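Local coordinates for sporulation-control protein spo0M (Bacillus subtilis, PDB 5CL2) that controls expression of the sporulation regulator gene spo0A and is required for cells to pass morphological stage 0 of sporulation, at residues I99-T110 / D122-A130. Sequence-based numbering, arbitrary orientation.
With NA (sodium ion), chain C.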
ATOM      1  N   ILE A  99     -15.202   2.745   5.455  1.00 47.79           N
ATOM      2  CA  ILE A  99     -16.300   3.104   6.343  1.00 52.20           C
ATOM      3  C   ILE A  99     -17.557   2.392   5.864  1.00 55.75           C
ATOM      4  O   ILE A  99     -17.800   2.322   4.655  1.00 52.37           O
ATOM      5  CB  ILE A  99     -16.510   4.643   6.359  1.00 57.36           C
ATOM      6  CG1 ILE A  99     -15.357   5.325   7.092  1.00 57.73           C
ATOM      7  CG2 ILE A  99     -17.846   5.031   6.977  1.00 54.55           C
ATOM      8  CD1 ILE A  99     -15.156   6.787   6.675  1.00 58.17           C
ATOM      9  N   THR A 100     -18.361   1.866   6.790  1.00 54.40           N
ATOM     10  CA  THR A 100     -19.541   1.135   6.360  1.00 57.58           C
ATOM     11  C   THR A 100     -20.667   2.137   6.235  1.00 62.59           C
ATOM     12  O   THR A 100     -21.315   2.511   7.217  1.00 65.35           O
ATOM     13  CB  THR A 100     -19.936   0.032   7.366  1.00 58.31           C
ATOM     14  OG1 THR A 100     -18.990  -1.041   7.300  1.00 61.23           O
ATOM     15  CG2 THR A 100     -21.304  -0.516   7.037  1.00 60.83           C
ATOM     16  N   VAL A 101     -20.920   2.517   4.989  1.00 65.70           N
ATOM     17  CA  VAL A 101     -21.944   3.483   4.639  1.00 63.09           C
ATOM     18  C   VAL A 101     -22.188   3.230   3.163  1.00 63.89           C
ATOM     19  O   VAL A 101     -21.317   2.676   2.482  1.00 62.28           O
ATOM     20  CB  VAL A 101     -21.516   4.930   4.914  1.00 67.10           C
ATOM     21  CG1 VAL A 101     -20.465   5.384   3.911  1.00 69.76           C
ATOM     22  CG2 VAL A 101     -22.712   5.856   4.858  1.00 69.77           C
ATOM     23  N   GLY A 102     -23.357   3.626   2.668  1.00 65.07           N
ATOM     24  CA  GLY A 102     -23.726   3.327   1.300  1.00 61.68           C
ATOM     25  C   GLY A 102     -23.799   1.832   1.033  1.00 64.23           C
ATOM     26  O   GLY A 102     -24.505   1.080   1.723  1.00 65.66           O
ATOM     27  N   LYS A 103     -23.076   1.399   0.010  1.00 60.93           N
ATOM     28  CA  LYS A 103     -23.102   0.007  -0.411  1.00 66.88           C
ATOM     29  C   LYS A 103     -21.974  -0.861   0.216  1.00 63.32           C
ATOM     30  O   LYS A 103     -21.941  -2.085   0.041  1.00 59.86           O
ATOM     31  CB  LYS A 103     -23.046  -0.040  -1.942  1.00 71.20           C
ATOM     32  CG  LYS A 103     -24.388  -0.398  -2.586  1.00 72.49           C
ATOM     33  CD  LYS A 103     -24.268  -0.479  -4.101  1.00 75.47           C
ATOM     34  CE  LYS A 103     -25.368  -1.354  -4.708  1.00 79.69           C
ATOM     35  NZ  LYS A 103     -26.717  -1.072  -4.161  1.00 73.03           N
ATOM     36  N   VAL A 104     -21.091  -0.233   0.983  1.00 54.93           N
ATOM     37  CA  VAL A 104     -19.913  -0.910   1.507  1.00 55.72           C
ATOM     38  C   VAL A 104     -20.196  -1.878   2.666  1.00 59.02           C
ATOM     39  O   VAL A 104     -20.781  -1.501   3.686  1.00 58.45           O
ATOM     40  CB  VAL A 104     -18.870   0.098   1.979  1.00 55.19           C
ATOM     41  CG1 VAL A 104     -17.666  -0.621   2.566  1.00 49.68           C
ATOM     42  CG2 VAL A 104     -18.462   1.017   0.818  1.00 52.37           C
ATOM     43  N   GLU A 105     -19.782  -3.128   2.505  1.00 51.67           N
ATOM     44  CA  GLU A 105     -19.825  -4.044   3.648  1.00 65.65           C
ATOM     45  C   GLU A 105     -18.424  -4.511   4.055  1.00 54.57           C
ATOM     46  O   GLU A 105     -17.566  -4.787   3.208  1.00 53.89           O
ATOM     47  CB  GLU A 105     -20.734  -5.262   3.356  1.00 57.97           C
ATOM     48  CG  GLU A 105     -20.124  -6.322   2.424  1.00 71.78           C
ATOM     49  CD  GLU A 105     -20.886  -7.666   2.425  1.00 80.80           C
ATOM     50  OE1 GLU A 105     -21.117  -8.227   3.527  1.00 84.09           O
ATOM     51  OE2 GLU A 105     -21.230  -8.174   1.332  1.00 80.44           O
ATOM     52  N   VAL A 106     -18.205  -4.569   5.364  1.00 53.86           N
ATOM     53  CA  VAL A 106     -16.976  -5.109   5.933  1.00 51.13           C
ATOM     54  C   VAL A 106     -17.339  -6.304   6.807  1.00 55.41           C
ATOM     55  O   VAL A 106     -18.183  -6.209   7.702  1.00 56.00           O
ATOM     56  CB  VAL A 106     -16.226  -4.089   6.786  1.00 51.17           C
ATOM     57  CG1 VAL A 106     -15.037  -4.756   7.457  1.00 45.99           C
ATOM     58  CG2 VAL A 106     -15.775  -2.916   5.938  1.00 51.32           C
ATOM     59  N   ALA A 107     -16.709  -7.434   6.533  1.00 51.64           N
ATOM     60  CA  ALA A 107     -17.008  -8.646   7.249  1.00 56.05           C
ATOM     61  C   ALA A 107     -15.751  -9.262   7.863  1.00 51.01           C
ATOM     62  O   ALA A 107     -14.683  -9.215   7.266  1.00 50.77           O
ATOM     63  CB  ALA A 107     -17.702  -9.639   6.316  1.00 56.07           C
ATOM     64  N   VAL A 108     -15.905  -9.828   9.057  1.00 50.27           N
ATOM     65  CA  VAL A 108     -14.919 -10.720   9.674  1.00 49.68           C
ATOM     66  C   VAL A 108     -15.285 -12.172   9.351  1.00 48.08           C
ATOM     67  O   VAL A 108     -16.371 -12.641   9.666  1.00 47.97           O
ATOM     68  CB  VAL A 108     -14.839 -10.523  11.195  1.00 49.38           C
ATOM     69  CG1 VAL A 108     -13.959 -11.574  11.821  1.00 43.67           C
ATOM     70  CG2 VAL A 108     -14.344  -9.097  11.519  1.00 45.88           C
ATOM     71  N   VAL A 109     -14.399 -12.854   8.648  1.00 44.51           N
ATOM     72  CA  VAL A 109     -14.640 -14.211   8.201  1.00 41.45           C
ATOM     73  C   VAL A 109     -13.723 -15.167   8.933  1.00 47.20           C
ATOM     74  O   VAL A 109     -12.515 -14.971   8.966  1.00 47.73           O
ATOM     75  CB  VAL A 109     -14.409 -14.340   6.690  1.00 50.05           C
ATOM     76  CG1 VAL A 109     -14.508 -15.781   6.239  1.00 44.28           C
ATOM     77  CG2 VAL A 109     -15.376 -13.440   5.918  1.00 51.27           C
ATOM     78  N   THR A 110     -14.315 -16.190   9.538  1.00 48.67           N
ATOM     79  CA  THR A 110     -13.578 -17.229  10.222  1.00 45.58           C
ATOM     80  C   THR A 110     -13.436 -18.404   9.278  1.00 47.67           C
ATOM     81  O   THR A 110     -14.414 -18.866   8.698  1.00 52.69           O
ATOM     82  CB  THR A 110     -14.284 -17.661  11.515  1.00 45.98           C
ATOM     83  OG1 THR A 110     -14.431 -16.525  12.378  1.00 44.10           O
ATOM     84  CG2 THR A 110     -13.477 -18.754  12.245  1.00 41.87           C
ATOM     85  N   ASP A 122     -17.293 -19.130   9.437  1.00 49.88           N
ATOM     86  CA  ASP A 122     -18.270 -18.228  10.036  1.00 51.19           C
ATOM     87  C   ASP A 122     -18.143 -16.830   9.411  1.00 50.09           C
ATOM     88  O   ASP A 122     -17.096 -16.486   8.907  1.00 48.98           O
ATOM     89  CB  ASP A 122     -18.099 -18.148  11.540  1.00 44.41           C
ATOM     90  CG  ASP A 122     -19.277 -17.486  12.215  1.00 51.54           C
ATOM     91  OD1 ASP A 122     -20.328 -17.343  11.552  1.00 50.76           O
ATOM     92  OD2 ASP A 122     -19.170 -17.136  13.411  1.00 56.24           O
ATOM     93  N   HIS A 123     -19.210 -16.038   9.488  1.00 52.83           N
ATOM     94  CA  HIS A 123     -19.268 -14.691   8.920  1.00 58.48           C
ATOM     95  C   HIS A 123     -19.892 -13.716   9.923  1.00 54.90           C
ATOM     96  O   HIS A 123     -21.043 -13.899  10.346  1.00 52.73           O
ATOM     97  CB  HIS A 123     -20.083 -14.737   7.613  1.00 59.30           C
ATOM     98  CG  HIS A 123     -20.350 -13.395   6.993  1.00 69.24           C
ATOM     99  ND1 HIS A 123     -19.624 -12.904   5.931  1.00 71.33           N
ATOM    100  CD2 HIS A 123     -21.296 -12.460   7.270  1.00 66.95           C
ATOM    101  CE1 HIS A 123     -20.103 -11.719   5.581  1.00 67.03           C
ATOM    102  NE2 HIS A 123     -21.108 -11.426   6.379  1.00 70.32           N
ATOM    103  N   ASP A 124     -19.147 -12.682  10.295  1.00 47.85           N
ATOM    104  CA  ASP A 124     -19.665 -11.662  11.200  1.00 50.69           C
ATOM    105  C   ASP A 124     -19.465 -10.285  10.558  1.00 55.24           C
ATOM    106  O   ASP A 124     -18.360  -9.783  10.436  1.00 58.09           O
ATOM    107  CB  ASP A 124     -18.935 -11.707  12.547  1.00 49.55           C
ATOM    108  CG  ASP A 124     -19.220 -12.992  13.338  1.00 53.79           C
ATOM    109  OD1 ASP A 124     -18.478 -13.980  13.112  1.00 49.34           O
ATOM    110  OD2 ASP A 124     -20.180 -13.019  14.157  1.00 52.15           O
ATOM    111  N   ARG A 125     -20.539  -9.647  10.168  1.00 54.09           N
ATOM    112  CA  ARG A 125     -20.440  -8.294   9.693  1.00 60.28           C
ATOM    113  C   ARG A 125     -19.984  -7.351  10.790  1.00 58.28           C
ATOM    114  O   ARG A 125     -20.353  -7.519  11.949  1.00 57.43           O
ATOM    115  CB  ARG A 125     -21.765  -7.877   9.124  1.00 63.42           C
ATOM    116  CG  ARG A 125     -22.255  -8.845   8.075  1.00 63.45           C
ATOM    117  CD  ARG A 125     -23.743  -8.860   8.255  1.00 74.54           C
ATOM    118  NE  ARG A 125     -24.165  -7.458   8.226  1.00 82.72           N
ATOM    119  CZ  ARG A 125     -25.373  -7.042   7.867  1.00 80.98           C
ATOM    120  NH1 ARG A 125     -26.310  -7.935   7.597  1.00 78.97           N
ATOM    121  NH2 ARG A 125     -25.673  -5.744   7.856  1.00 71.63           N
ATOM    122  N   ILE A 126     -19.178  -6.357  10.426  1.00 59.60           N
ATOM    123  CA  ILE A 126     -18.937  -5.250  11.338  1.00 59.95           C
ATOM    124  C   ILE A 126     -19.254  -3.906  10.698  1.00 62.82           C
ATOM    125  O   ILE A 126     -19.155  -3.721   9.478  1.00 63.87           O
ATOM    126  CB  ILE A 126     -17.493  -5.246  11.861  1.00 58.99           C
ATOM    127  CG1 ILE A 126     -16.489  -5.085  10.734  1.00 57.83           C
ATOM    128  CG2 ILE A 126     -17.195  -6.536  12.568  1.00 61.99           C
ATOM    129  CD1 ILE A 126     -15.113  -4.667  11.233  1.00 58.60           C
ATOM    130  N   PHE A 127     -19.735  -2.986  11.518  1.00 63.81           N
ATOM    131  CA  PHE A 127     -19.981  -1.656  11.018  1.00 62.43           C
ATOM    132  C   PHE A 127     -18.712  -0.879  11.319  1.00 61.05           C
ATOM    133  O   PHE A 127     -18.234  -0.880  12.459  1.00 58.88           O
ATOM    134  CB  PHE A 127     -21.222  -1.033  11.663  1.00 65.07           C
ATOM    135  CG  PHE A 127     -22.492  -1.816  11.404  1.00 70.47           C
ATOM    136  CD1 PHE A 127     -23.168  -1.695  10.199  1.00 71.18           C
ATOM    137  CD2 PHE A 127     -23.007  -2.672  12.368  1.00 71.57           C
ATOM    138  CE1 PHE A 127     -24.321  -2.418   9.958  1.00 68.75           C
ATOM    139  CE2 PHE A 127     -24.166  -3.397  12.134  1.00 74.78           C
ATOM    140  CZ  PHE A 127     -24.827  -3.266  10.929  1.00 72.04           C
ATOM    141  N   VAL A 128     -18.149  -0.248  10.288  1.00 60.15           N
ATOM    142  CA  VAL A 128     -16.938   0.553  10.445  1.00 57.29           C
ATOM    143  C   VAL A 128     -17.276   2.026  10.360  1.00 57.78           C
ATOM    144  O   VAL A 128     -17.648   2.525   9.299  1.00 56.14           O
ATOM    145  CB  VAL A 128     -15.898   0.222   9.384  1.00 54.73           C
ATOM    146  CG1 VAL A 128     -14.697   1.134   9.541  1.00 49.67           C
ATOM    147  CG2 VAL A 128     -15.508  -1.254   9.473  1.00 50.52           C
ATOM    148  N   GLU A 129     -17.153   2.721  11.483  1.00 61.73           N
ATOM    149  CA  GLU A 129     -17.535   4.125  11.545  1.00 63.34           C
ATOM    150  C   GLU A 129     -16.491   5.070  10.992  1.00 62.38           C
ATOM    151  O   GLU A 129     -15.308   4.750  10.979  1.00 59.65           O
ATOM    152  CB  GLU A 129     -17.847   4.524  12.980  1.00 68.12           C
ATOM    153  CG  GLU A 129     -19.060   3.837  13.556  1.00 67.99           C
ATOM    154  CD  GLU A 129     -19.321   4.293  14.964  1.00 77.77           C
ATOM    155  OE1 GLU A 129     -18.424   4.114  15.821  1.00 85.89           O
ATOM    156  OE2 GLU A 129     -20.417   4.839  15.209  1.00 79.06           O
ATOM    157  N   ALA A 130     -16.937   6.236  10.533  1.00 57.08           N
ATOM    158  CA  ALA A 130     -15.995   7.268  10.142  1.00 63.40           C
ATOM    159  C   ALA A 130     -15.143   7.690  11.326  1.00 58.33           C
ATOM    160  O   ALA A 130     -15.646   8.023  12.392  1.00 61.67           O
ATOM    161  CB  ALA A 130     -16.720   8.476   9.558  1.00 61.68           C
TER
HETATM  162 NA    NA C 301     -20.341 -15.273  14.242  1.00 59.22          NA
HETATM  163  O   HOH W   1     -21.735 -15.339  12.823  1.00 41.02           O
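Val106 lies between Ile126 and Val128 and meets each with a different methyl: its CG1 rests 3.6 Å from Ile126 CG1, while its CG2 lies 3.9 Å from Val128 CG2, the two side chains crossing at about a right angle. Ile126 holds CG1 between its backbone N and carbonyl carbon (chi1 61°), leaving CG2 to touch Val108 CG2. Beta-branched residues suit this row, being at ease in an extended chain and offering two branches to neighbours. Beyond it, Ile99 CD1 lies 3.7 Å from Ala130 CB; Ala130, with only a methyl, lets the longer chain come close. Ile99 CG2 sits 3.4 Å from Val128 O. A glycine in place of Ile99 would probably leave Ala130 and the flank of that carbonyl without their apolar cover.

Thr100 fastens this end: its N reaches Val128 O in the carbonyl plane at 2.7 Å, and its OG1 takes a weak bond from Val128 N, a side chain replacing a strand carbonyl. On the sheet face opposite Val106, Val108 and Ile126, small Ala107 lets the His123 ring in, its CB a close 3.3 Å from His123 CE1.

Toward the polar end, Val108 pairs with Asp124 and Thr110 with Asp122 through two backbone bonds each, which sets both aspartates on one face. There they bind sodium, Asp124 through both oxygens and Asp122 through OD2 at 2.4 Å. A water on the ion donates to Asp122 OD1 and His123 O; Thr14 O also binds the ion.

This antiparallel hairpin lies in the Spo0M family region, whose clan suggests an arrestin-like fold; strand 40-57 flanks 106-114, strand 20-21 runs parallel along the other edge of 120-128, Tyr21 making backbone hydrogen bonds with Phe127 and Glu129, and strand 11-16 packs across the aspartate-bearing face.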